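Local structure of HemO (Neisseria meningitidis, 1J77) at residues D27-S32 against V186-T191; Q34-K39 against A122-H127; L85-E90 against G138-A143. The protein binds heme and is probably a heme oxygenase, an iron-dependent enzyme that opens the porphyrin ring. All blocks are in the same frame, centred on the assembly; numbering follows the deposited sequence.

Interaction 1. Residues D27-S32 against V186-T191. With HEM (protoporphyrin IX containing Fe), chain B.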
loop_
_atom_site.group_PDB
_atom_site.type_symbol
_atom_site.label_atom_id
_atom_site.label_comp_id
_atom_site.label_asym_id
_atom_site.label_seq_id
_atom_site.Cartn_x
_atom_site.Cartn_y
_atom_site.Cartn_z
ATOM N N ASP A 27 7.637 -7.358 0.996
ATOM C CA ASP A 27 7.955 -7.415 2.411
ATOM C C ASP A 27 9.492 -7.592 2.566
ATOM O O ASP A 27 10.144 -6.799 3.198
ATOM C CB ASP A 27 7.139 -8.585 3.015
ATOM C CG ASP A 27 7.461 -8.911 4.503
ATOM O OD1 ASP A 27 8.460 -8.439 5.082
ATOM O OD2 ASP A 27 6.617 -9.605 5.154
ATOM N N ASN A 28 10.030 -8.572 1.866
ATOM C CA ASN A 28 11.465 -8.842 1.947
ATOM C C ASN A 28 12.299 -7.670 1.453
ATOM O O ASN A 28 13.333 -7.342 2.059
ATOM C CB ASN A 28 11.807 -10.092 1.111
ATOM C CG ASN A 28 11.346 -11.374 1.738
ATOM O OD1 ASN A 28 11.203 -11.442 2.948
ATOM N ND2 ASN A 28 11.128 -12.409 0.913
ATOM N N LEU A 29 11.883 -7.069 0.317
ATOM C CA LEU A 29 12.674 -5.955 -0.194
ATOM C C LEU A 29 12.644 -4.733 0.723
ATOM O O LEU A 29 13.653 -4.039 0.900
ATOM C CB LEU A 29 12.233 -5.583 -1.607
ATOM C CG LEU A 29 13.031 -4.518 -2.360
ATOM C CD1 LEU A 29 14.536 -4.859 -2.473
ATOM C CD2 LEU A 29 12.438 -4.345 -3.709
ATOM N N VAL A 30 11.461 -4.401 1.244
ATOM C CA VAL A 30 11.329 -3.280 2.167
ATOM C C VAL A 30 12.277 -3.525 3.371
ATOM O O VAL A 30 13.070 -2.669 3.758
ATOM C CB VAL A 30 9.893 -3.127 2.680
ATOM C CG1 VAL A 30 9.830 -2.223 3.957
ATOM C CG2 VAL A 30 8.955 -2.625 1.535
ATOM N N MET A 31 12.191 -4.697 3.949
ATOM C CA MET A 31 13.075 -4.935 5.090
ATOM C C MET A 31 14.556 -4.954 4.745
ATOM O O MET A 31 15.354 -4.430 5.509
ATOM C CB MET A 31 12.649 -6.174 5.809
ATOM C CG MET A 31 11.236 -6.126 6.356
ATOM S SD MET A 31 10.926 -4.699 7.448
ATOM C CE MET A 31 12.036 -5.055 8.771
ATOM N N SER A 32 14.909 -5.414 3.548
ATOM C CA SER A 32 16.328 -5.473 3.192
ATOM C C SER A 32 16.946 -4.083 3.101
ATOM O O SER A 32 18.177 -3.935 3.291
ATOM C CB SER A 32 16.567 -6.154 1.856
ATOM O OG SER A 32 16.174 -7.465 1.868
ATOM N N VAL A 186 9.252 -0.714 -8.082
ATOM C CA VAL A 186 9.943 0.246 -8.965
ATOM C C VAL A 186 10.251 1.521 -8.164
ATOM O O VAL A 186 11.410 2.021 -8.184
ATOM C CB VAL A 186 9.091 0.622 -10.211
ATOM C CG1 VAL A 186 9.645 1.883 -10.902
ATOM C CG2 VAL A 186 8.963 -0.557 -11.146
ATOM N N VAL A 187 9.279 2.053 -7.448
ATOM C CA VAL A 187 9.471 3.246 -6.646
ATOM C C VAL A 187 10.525 3.041 -5.531
ATOM O O VAL A 187 11.374 3.912 -5.293
ATOM C CB VAL A 187 8.135 3.785 -6.080
ATOM C CG1 VAL A 187 8.378 4.970 -5.206
ATOM C CG2 VAL A 187 7.189 4.098 -7.228
ATOM N N LEU A 188 10.441 1.909 -4.838
ATOM C CA LEU A 188 11.350 1.579 -3.767
ATOM C C LEU A 188 12.769 1.588 -4.316
ATOM O O LEU A 188 13.659 2.205 -3.727
ATOM C CB LEU A 188 10.945 0.218 -3.180
ATOM C CG LEU A 188 11.771 -0.306 -2.005
ATOM C CD1 LEU A 188 11.029 -1.446 -1.333
ATOM C CD2 LEU A 188 13.195 -0.746 -2.314
ATOM N N ARG A 189 12.970 0.916 -5.439
ATOM C CA ARG A 189 14.323 0.857 -6.033
ATOM C C ARG A 189 14.864 2.235 -6.422
ATOM O O ARG A 189 16.036 2.583 -6.179
ATOM C CB ARG A 189 14.337 -0.069 -7.216
ATOM C CG ARG A 189 14.058 -1.517 -6.977
ATOM C CD ARG A 189 13.587 -2.256 -8.224
ATOM N NE ARG A 189 13.208 -3.636 -8.009
ATOM C CZ ARG A 189 12.190 -4.266 -8.596
ATOM N NH1 ARG A 189 11.394 -3.626 -9.465
ATOM N NH2 ARG A 189 11.911 -5.515 -8.278
ATOM N N GLU A 190 14.049 3.029 -7.063
ATOM C CA GLU A 190 14.527 4.339 -7.480
ATOM C C GLU A 190 14.883 5.129 -6.250
ATOM O O GLU A 190 15.956 5.804 -6.169
ATOM C CB GLU A 190 13.442 5.061 -8.319
ATOM C CG GLU A 190 13.185 4.377 -9.645
ATOM C CD GLU A 190 12.466 5.269 -10.647
ATOM O OE1 GLU A 190 12.329 6.486 -10.342
ATOM O OE2 GLU A 190 12.045 4.738 -11.711
ATOM N N THR A 191 14.050 5.043 -5.232
ATOM C CA THR A 191 14.199 5.799 -4.032
ATOM C C THR A 191 15.433 5.401 -3.180
ATOM O O THR A 191 16.084 6.249 -2.660
ATOM C CB THR A 191 12.938 5.650 -3.252
ATOM O OG1 THR A 191 11.862 6.081 -4.095
ATOM C CG2 THR A 191 12.867 6.599 -2.029
HETATM C CHA HEM B . -1.292 -8.455 4.299
HETATM C CHB HEM B . 3.094 -7.986 6.297
HETATM C CHC HEM B . 4.160 -4.469 3.088
HETATM C CHD HEM B . -0.064 -5.301 0.799
HETATM C C1A HEM B . -0.236 -8.562 5.172
HETATM C C2A HEM B . -0.220 -9.339 6.432
HETATM C C3A HEM B . 0.996 -9.189 6.953
HETATM C C4A HEM B . 1.798 -8.348 6.076
HETATM C CMA HEM B . 1.492 -9.821 8.277
HETATM C CAA HEM B . -1.373 -10.135 7.109
HETATM C CBA HEM B . -2.048 -9.230 8.140
HETATM C CGA HEM B . -3.280 -9.875 8.745
HETATM O O1A HEM B . -3.820 -10.836 8.122
HETATM O O2A HEM B . -3.692 -9.429 9.858
HETATM C C1B HEM B . 3.777 -6.989 5.616
HETATM C C2B HEM B . 5.087 -6.505 5.954
HETATM C C3B HEM B . 5.413 -5.544 5.043
HETATM C C4B HEM B . 4.261 -5.367 4.161
HETATM C CMB HEM B . 5.880 -7.070 7.159
HETATM C CAB HEM B . 6.675 -4.681 4.991
HETATM C CBB HEM B . 7.862 -5.164 5.345
HETATM C C1C HEM B . 3.090 -4.360 2.241
HETATM C C2C HEM B . 2.937 -3.364 1.180
HETATM C C3C HEM B . 1.802 -3.643 0.520
HETATM C C4C HEM B . 1.127 -4.729 1.177
HETATM C CMC HEM B . 4.004 -2.314 0.841
HETATM C CAC HEM B . 1.203 -2.927 -0.683
HETATM C CBC HEM B . 1.978 -2.168 -1.451
HETATM C C1D HEM B . -0.732 -6.222 1.543
HETATM C C2D HEM B . -2.028 -6.721 1.163
HETATM C C3D HEM B . -2.412 -7.711 2.217
HETATM C C4D HEM B . -1.308 -7.696 3.146
HETATM C CMD HEM B . -2.814 -6.312 -0.084
HETATM C CAD HEM B . -3.713 -8.502 2.359
HETATM C CBD HEM B . -3.538 -9.966 2.085
HETATM C CGD HEM B . -4.936 -10.538 2.161
HETATM O O1D HEM B . -5.630 -10.517 1.116
HETATM O O2D HEM B . -5.324 -11.069 3.247
HETATM N NA HEM B . 0.997 -7.975 5.011
HETATM N NB HEM B . 3.322 -6.305 4.498
HETATM N NC HEM B . 1.969 -5.136 2.201
HETATM N ND HEM B . -0.297 -6.816 2.736
HETATM FE FE HEM B . 1.527 -6.648 3.552
HETATM O O HOH W 1 0.726 -5.219 4.614
#
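Leu188 of helix 186-191 fits against Leu29 and Val30 of helix 27-32 in a buried, mainly apolar contact. The two short helix segments run nearly parallel, 15° apart, with their axes 11.0 Å from each other. No hydrogen bond links them, so side chains alone fill the gap. Early in 186-191, Val187 packs on Leu48 and Val51 of helix 39-60 and not on 27-32. Leu188 follows and carries most of the contact. Its CG is anti to the backbone N (chi1 -179°), which extends the side chain across the gap. Both its methyls flank Leu29 CG, with Leu188 CD2 3.8 Å from that atom, and the two leucines slide past each other in opposite directions. Leu188 CD1 also reaches Val30 CG2 at 3.7 Å, the two side chains crossing at about a right angle. Arg189 adds a minor touch, with NE 4.4 Å from Leu29 CD2. Its guanidinium is held by the C-terminal tail: NE bonds to Ala198 O, and NH2 forms a salt bridge with Glu199. The other branch of Val30 serves the heme, with CG1 3.8 Å from the vinyl carbon CBB. Met31 CG meets the same carbon at 3.7 Å, and Asp27 OD2 sits 3.3 Å from the heme methyl CMB. The contact therefore backs one wall of the heme pocket. Helix 11-32 also holds His23, the axial ligand, while water 1 binds the iron at 1.9 Å. Helix 39-60 closes the groove between the two helices, with Phe45 against Val30 and Leu48 against Leu188.

Interaction 2. Residues Q34-K39 against A122-H127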
loop_
_atom_site.group_PDB
_atom_site.type_symbol
_atom_site.label_atom_id
_atom_site.label_comp_id
_atom_site.label_asym_id
_atom_site.label_seq_id
_atom_site.Cartn_x
_atom_site.Cartn_y
_atom_site.Cartn_z
ATOM N N GLN A 34 16.405 -1.588 5.008
ATOM C CA GLN A 34 16.595 -1.035 6.340
ATOM C C GLN A 34 15.897 0.324 6.542
ATOM O O GLN A 34 16.546 1.366 6.757
ATOM C CB GLN A 34 18.099 -0.952 6.599
ATOM C CG GLN A 34 18.760 -2.322 6.947
ATOM C CD GLN A 34 18.680 -2.723 8.422
ATOM O OE1 GLN A 34 19.157 -3.817 8.828
ATOM N NE2 GLN A 34 18.180 -1.827 9.252
ATOM N N PRO A 35 14.563 0.306 6.472
ATOM C CA PRO A 35 13.815 1.571 6.632
ATOM C C PRO A 35 13.927 2.188 8.013
ATOM O O PRO A 35 13.671 3.389 8.109
ATOM C CB PRO A 35 12.353 1.185 6.372
ATOM C CG PRO A 35 12.347 -0.289 6.103
ATOM C CD PRO A 35 13.675 -0.853 6.363
ATOM N N PHE A 36 14.312 1.415 9.033
ATOM C CA PHE A 36 14.376 1.953 10.396
ATOM C C PHE A 36 15.816 2.146 10.894
ATOM O O PHE A 36 16.006 2.516 12.056
ATOM C CB PHE A 36 13.597 1.034 11.320
ATOM C CG PHE A 36 12.204 0.766 10.862
ATOM C CD1 PHE A 36 11.883 -0.430 10.261
ATOM C CD2 PHE A 36 11.209 1.721 11.021
ATOM C CE1 PHE A 36 10.617 -0.704 9.823
ATOM C CE2 PHE A 36 9.929 1.452 10.579
ATOM C CZ PHE A 36 9.624 0.243 9.974
ATOM N N VAL A 37 16.807 2.004 10.023
ATOM C CA VAL A 37 18.230 2.108 10.472
ATOM C C VAL A 37 18.656 3.531 10.847
ATOM O O VAL A 37 19.686 3.788 11.540
ATOM C CB VAL A 37 19.193 1.489 9.421
ATOM C CG1 VAL A 37 19.526 2.417 8.319
ATOM C CG2 VAL A 37 20.515 1.011 10.106
ATOM N N SER A 38 17.825 4.473 10.480
ATOM C CA SER A 38 18.151 5.850 10.700
ATOM C C SER A 38 16.984 6.697 10.276
ATOM O O SER A 38 16.156 6.285 9.456
ATOM C CB SER A 38 19.353 6.274 9.872
ATOM O OG SER A 38 19.113 6.302 8.466
ATOM N N LYS A 39 16.976 7.924 10.772
ATOM C CA LYS A 39 15.975 8.926 10.334
ATOM C C LYS A 39 16.064 9.109 8.794
ATOM O O LYS A 39 15.024 9.250 8.089
ATOM C CB LYS A 39 16.277 10.271 11.030
ATOM C CG LYS A 39 15.128 11.295 10.943
ATOM C CD LYS A 39 15.677 12.735 11.115
ATOM C CE LYS A 39 14.780 13.568 12.015
ATOM N NZ LYS A 39 15.126 15.049 12.016
ATOM N N ALA A 122 0.850 -3.445 10.915
ATOM C CA ALA A 122 1.196 -3.556 12.334
ATOM C C ALA A 122 2.703 -3.780 12.604
ATOM O O ALA A 122 3.287 -3.202 13.540
ATOM C CB ALA A 122 0.421 -4.673 12.951
ATOM N N PHE A 123 3.336 -4.628 11.805
ATOM C CA PHE A 123 4.758 -4.905 12.037
ATOM C C PHE A 123 5.528 -3.638 11.818
ATOM O O PHE A 123 6.396 -3.260 12.598
ATOM C CB PHE A 123 5.231 -6.015 11.100
ATOM C CG PHE A 123 6.677 -6.313 11.191
ATOM C CD1 PHE A 123 7.136 -7.279 12.080
ATOM C CD2 PHE A 123 7.576 -5.660 10.367
ATOM C CE1 PHE A 123 8.491 -7.575 12.166
ATOM C CE2 PHE A 123 8.922 -5.943 10.461
ATOM C CZ PHE A 123 9.375 -6.909 11.358
ATOM N N LEU A 124 5.238 -2.921 10.737
ATOM C CA LEU A 124 5.938 -1.692 10.464
ATOM C C LEU A 124 5.678 -0.655 11.560
ATOM O O LEU A 124 6.572 0.119 11.900
ATOM C CB LEU A 124 5.523 -1.122 9.112
ATOM C CG LEU A 124 5.944 -1.904 7.867
ATOM C CD1 LEU A 124 5.214 -1.302 6.741
ATOM C CD2 LEU A 124 7.460 -1.862 7.626
ATOM N N PHE A 125 4.422 -0.592 12.022
ATOM C CA PHE A 125 4.071 0.350 13.093
ATOM C C PHE A 125 4.881 0.011 14.342
ATOM O O PHE A 125 5.412 0.895 15.042
ATOM C CB PHE A 125 2.568 0.285 13.405
ATOM C CG PHE A 125 2.059 1.399 14.271
ATOM C CD1 PHE A 125 2.314 2.719 13.958
ATOM C CD2 PHE A 125 1.262 1.108 15.370
ATOM C CE1 PHE A 125 1.815 3.735 14.753
ATOM C CE2 PHE A 125 0.748 2.140 16.167
ATOM C CZ PHE A 125 1.030 3.435 15.846
ATOM N N LYS A 126 4.975 -1.272 14.649
ATOM C CA LYS A 126 5.774 -1.671 15.835
ATOM C C LYS A 126 7.216 -1.193 15.710
ATOM O O LYS A 126 7.801 -0.667 16.659
ATOM C CB LYS A 126 5.736 -3.172 16.078
ATOM C CG LYS A 126 6.796 -3.666 17.057
ATOM C CD LYS A 126 6.837 -5.148 17.161
ATOM C CE LYS A 126 7.962 -5.535 18.126
ATOM N NZ LYS A 126 7.722 -6.760 18.895
ATOM N N HIS A 127 7.804 -1.344 14.522
ATOM C CA HIS A 127 9.205 -0.960 14.389
ATOM C C HIS A 127 9.460 0.544 14.297
ATOM O O HIS A 127 10.517 1.037 14.695
ATOM C CB HIS A 127 9.842 -1.758 13.235
ATOM C CG HIS A 127 10.233 -3.121 13.664
ATOM N ND1 HIS A 127 9.368 -4.192 13.686
ATOM C CD2 HIS A 127 11.375 -3.552 14.241
ATOM C CE1 HIS A 127 9.984 -5.238 14.210
ATOM N NE2 HIS A 127 11.217 -4.884 14.508
#
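Phe36 points its ring from the loop 34-39 onto the helix 122-127, where it meets Leu124 and His127. The tight part is the ring itself. His127 CB lies over one face in a CH-pi contact, 3.8 Å from the ring centroid and 15° off the ring normal. Pro35 CB lies over the opposite face, a little farther from the ring plane. The far end of the ring, Phe36 CZ, touches Leu124 CD2 at 3.8 Å and comes within 3.6 Å of Leu124 O. With CG beside the backbone N (chi1 -53°), Phe36 extends toward the helix. The looser side is the His127 imidazole, which turns away from the contact. Its ring and that of Phe36 sit obliquely, with centroids 6.0 Å apart, and form no stack. A bond from His127 ND1 to Phe123 O, 3.3 Å long, fixes the imidazole instead. That oxygen lies in the imidazole plane, and His127 N reaches it from the other face of the carbonyl. Both Phe36 and His127 remain partly exposed. Leu124 also lines the heme pocket. Helix 39-60 packs behind the contact, with Tyr42 on Phe36 and Phe45 on Leu124, while Pro35 leans on Val30 of helix 11-32.

Interaction 3. Residues L85-E90 against G138-A143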
loop_
_atom_site.group_PDB
_atom_site.type_symbol
_atom_site.label_atom_id
_atom_site.label_comp_id
_atom_site.label_asym_id
_atom_site.label_seq_id
_atom_site.Cartn_x
_atom_site.Cartn_y
_atom_site.Cartn_z
ATOM N N LEU A 85 5.702 13.100 6.907
ATOM C CA LEU A 85 6.836 13.768 6.278
ATOM C C LEU A 85 7.061 15.110 6.955
ATOM O O LEU A 85 8.185 15.436 7.316
ATOM C CB LEU A 85 6.662 13.933 4.746
ATOM C CG LEU A 85 7.012 12.739 3.819
ATOM C CD1 LEU A 85 6.419 12.937 2.434
ATOM C CD2 LEU A 85 8.514 12.558 3.719
ATOM N N LYS A 86 5.984 15.878 7.116
ATOM C CA LYS A 86 6.052 17.195 7.801
ATOM C C LYS A 86 6.692 17.077 9.185
ATOM O O LYS A 86 7.594 17.870 9.537
ATOM C CB LYS A 86 4.664 17.833 7.891
ATOM C CG LYS A 86 4.671 19.265 8.428
ATOM C CD LYS A 86 3.282 19.909 8.332
ATOM C CE LYS A 86 3.295 21.389 8.761
ATOM N NZ LYS A 86 1.905 21.965 8.818
ATOM N N ASP A 87 6.211 16.117 9.956
ATOM C CA ASP A 87 6.727 15.841 11.282
ATOM C C ASP A 87 8.230 15.657 11.214
ATOM O O ASP A 87 8.969 16.109 12.112
ATOM C CB ASP A 87 6.110 14.579 11.876
ATOM C CG ASP A 87 4.640 14.677 12.097
ATOM O OD1 ASP A 87 4.079 15.826 12.176
ATOM O OD2 ASP A 87 3.945 13.639 12.233
ATOM N N LEU A 88 8.696 14.959 10.176
ATOM C CA LEU A 88 10.127 14.675 10.048
ATOM C C LEU A 88 10.907 15.826 9.391
ATOM O O LEU A 88 12.081 15.693 9.071
ATOM C CB LEU A 88 10.354 13.344 9.325
ATOM C CG LEU A 88 10.340 12.054 10.177
ATOM C CD1 LEU A 88 11.560 11.977 11.025
ATOM C CD2 LEU A 88 9.125 11.930 11.063
ATOM N N GLY A 89 10.252 16.962 9.185
ATOM C CA GLY A 89 10.941 18.135 8.687
ATOM C C GLY A 89 11.052 18.196 7.190
ATOM O O GLY A 89 11.853 18.967 6.643
ATOM N N GLU A 90 10.235 17.378 6.512
ATOM C CA GLU A 90 10.251 17.300 5.062
ATOM C C GLU A 90 9.003 17.903 4.438
ATOM O O GLU A 90 7.921 17.768 4.997
ATOM C CB GLU A 90 10.238 15.823 4.624
ATOM C CG GLU A 90 11.487 15.037 4.929
ATOM C CD GLU A 90 12.629 15.443 4.066
ATOM O OE1 GLU A 90 12.425 15.605 2.843
ATOM O OE2 GLU A 90 13.751 15.603 4.642
ATOM N N GLY A 138 5.134 11.139 13.005
ATOM C CA GLY A 138 5.988 10.266 12.187
ATOM C C GLY A 138 5.442 8.946 11.682
ATOM O O GLY A 138 5.878 8.490 10.629
ATOM N N ALA A 139 4.485 8.348 12.377
ATOM C CA ALA A 139 3.911 7.046 11.961
ATOM C C ALA A 139 2.363 7.040 11.920
ATOM O O ALA A 139 1.698 6.029 12.144
ATOM C CB ALA A 139 4.463 5.907 12.841
ATOM N N ARG A 140 1.804 8.218 11.688
ATOM C CA ARG A 140 0.349 8.383 11.560
ATOM C C ARG A 140 -0.245 7.445 10.501
ATOM O O ARG A 140 -1.312 6.830 10.713
ATOM C CB ARG A 140 0.103 9.859 11.195
ATOM C CG ARG A 140 0.789 10.965 12.127
ATOM C CD ARG A 140 0.850 12.347 11.471
ATOM N NE ARG A 140 1.409 13.412 12.294
ATOM C CZ ARG A 140 0.726 14.173 13.156
ATOM N NH1 ARG A 140 -0.554 13.996 13.363
ATOM N NH2 ARG A 140 1.324 15.135 13.821
ATOM N N HIS A 141 0.448 7.326 9.365
ATOM C CA HIS A 141 -0.044 6.493 8.246
ATOM C C HIS A 141 -0.045 5.000 8.504
ATOM O O HIS A 141 -0.773 4.247 7.832
ATOM C CB HIS A 141 0.690 6.822 6.947
ATOM C CG HIS A 141 1.988 6.106 6.770
ATOM N ND1 HIS A 141 3.181 6.585 7.255
ATOM C CD2 HIS A 141 2.274 4.968 6.098
ATOM C CE1 HIS A 141 4.155 5.754 6.897
ATOM N NE2 HIS A 141 3.625 4.761 6.209
ATOM N N LEU A 142 0.677 4.590 9.553
ATOM C CA LEU A 142 0.794 3.183 9.930
ATOM C C LEU A 142 -0.075 2.789 11.097
ATOM O O LEU A 142 -0.234 1.611 11.390
ATOM C CB LEU A 142 2.257 2.855 10.284
ATOM C CG LEU A 142 3.317 2.958 9.178
ATOM C CD1 LEU A 142 4.778 2.816 9.706
ATOM C CD2 LEU A 142 3.082 1.957 8.095
ATOM N N ALA A 143 -0.680 3.778 11.741
ATOM C CA ALA A 143 -1.540 3.493 12.878
ATOM C C ALA A 143 -2.769 2.690 12.441
ATOM O O ALA A 143 -3.233 2.766 11.279
ATOM C CB ALA A 143 -1.934 4.762 13.525
#
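Asp87 and Arg140 reach toward each other from opposite directions, just where a Schellman motif ends helix 78-87. In that motif Gly89, with positive phi, is the C-prime residue; Glu90 N bonds to Leu85 O and Gly89 N to Lys86 O. Asp87 is the last helical residue, and its carboxylate points at the loop 138-143. The guanidinium of Arg140 grips it side-on in a salt bridge. Asp87 OD2 lies close to the guanidinium plane of Arg140, and NE approaches the syn lone pair of that oxygen. The Arg140 NE to Asp87 OD2 distance, 2.5 Å, is very short, and Arg140 has two conformers, so the value is doubtful. In the same conformer Arg140 NH2 makes a longer bond to Asp87 OD1, 3.3 Å. The two flat groups are turned 41° against each other, so the pairing is not coplanar. An extended chain from CG to NE carries the guanidinium out to the acid. Asp87 OD2 is also bonded from its anti side by Gly138 N, at 2.9 Å and 163°. Asp84, about one turn earlier in helix 78-87, bonds to Arg140 N and His141 ND1 of the same loop. Beside the polar grip, Leu88 CD2 rests 3.7 Å from Gly138 CA.

Along the chain the six segments come in the order 27-32, 34-39, 85-90, 122-127, 138-143, 186-191. Interaction 1 thus spans the other two, whose segments alternate. Centres of interactions 1 and 2 are about 13 Å apart, those of 2 and 3 about 12 Å, and those of 1 and 3 about 19 Å. Interaction 2 sits between and touches both: Met31 meets Phe123 on one side, and Phe125 meets Ala139 and Leu142 on the other. Helix 39-60 touches all three contacts. Interactions 1 and 2 supply heme-pocket residues, while interaction 3 lies away from the heme. Interaction 1 joins helices from both ends of the chain beside the heme, and interactions 2 and 3 continue the packing outward to the loop 138-143 and the end of helix 78-87.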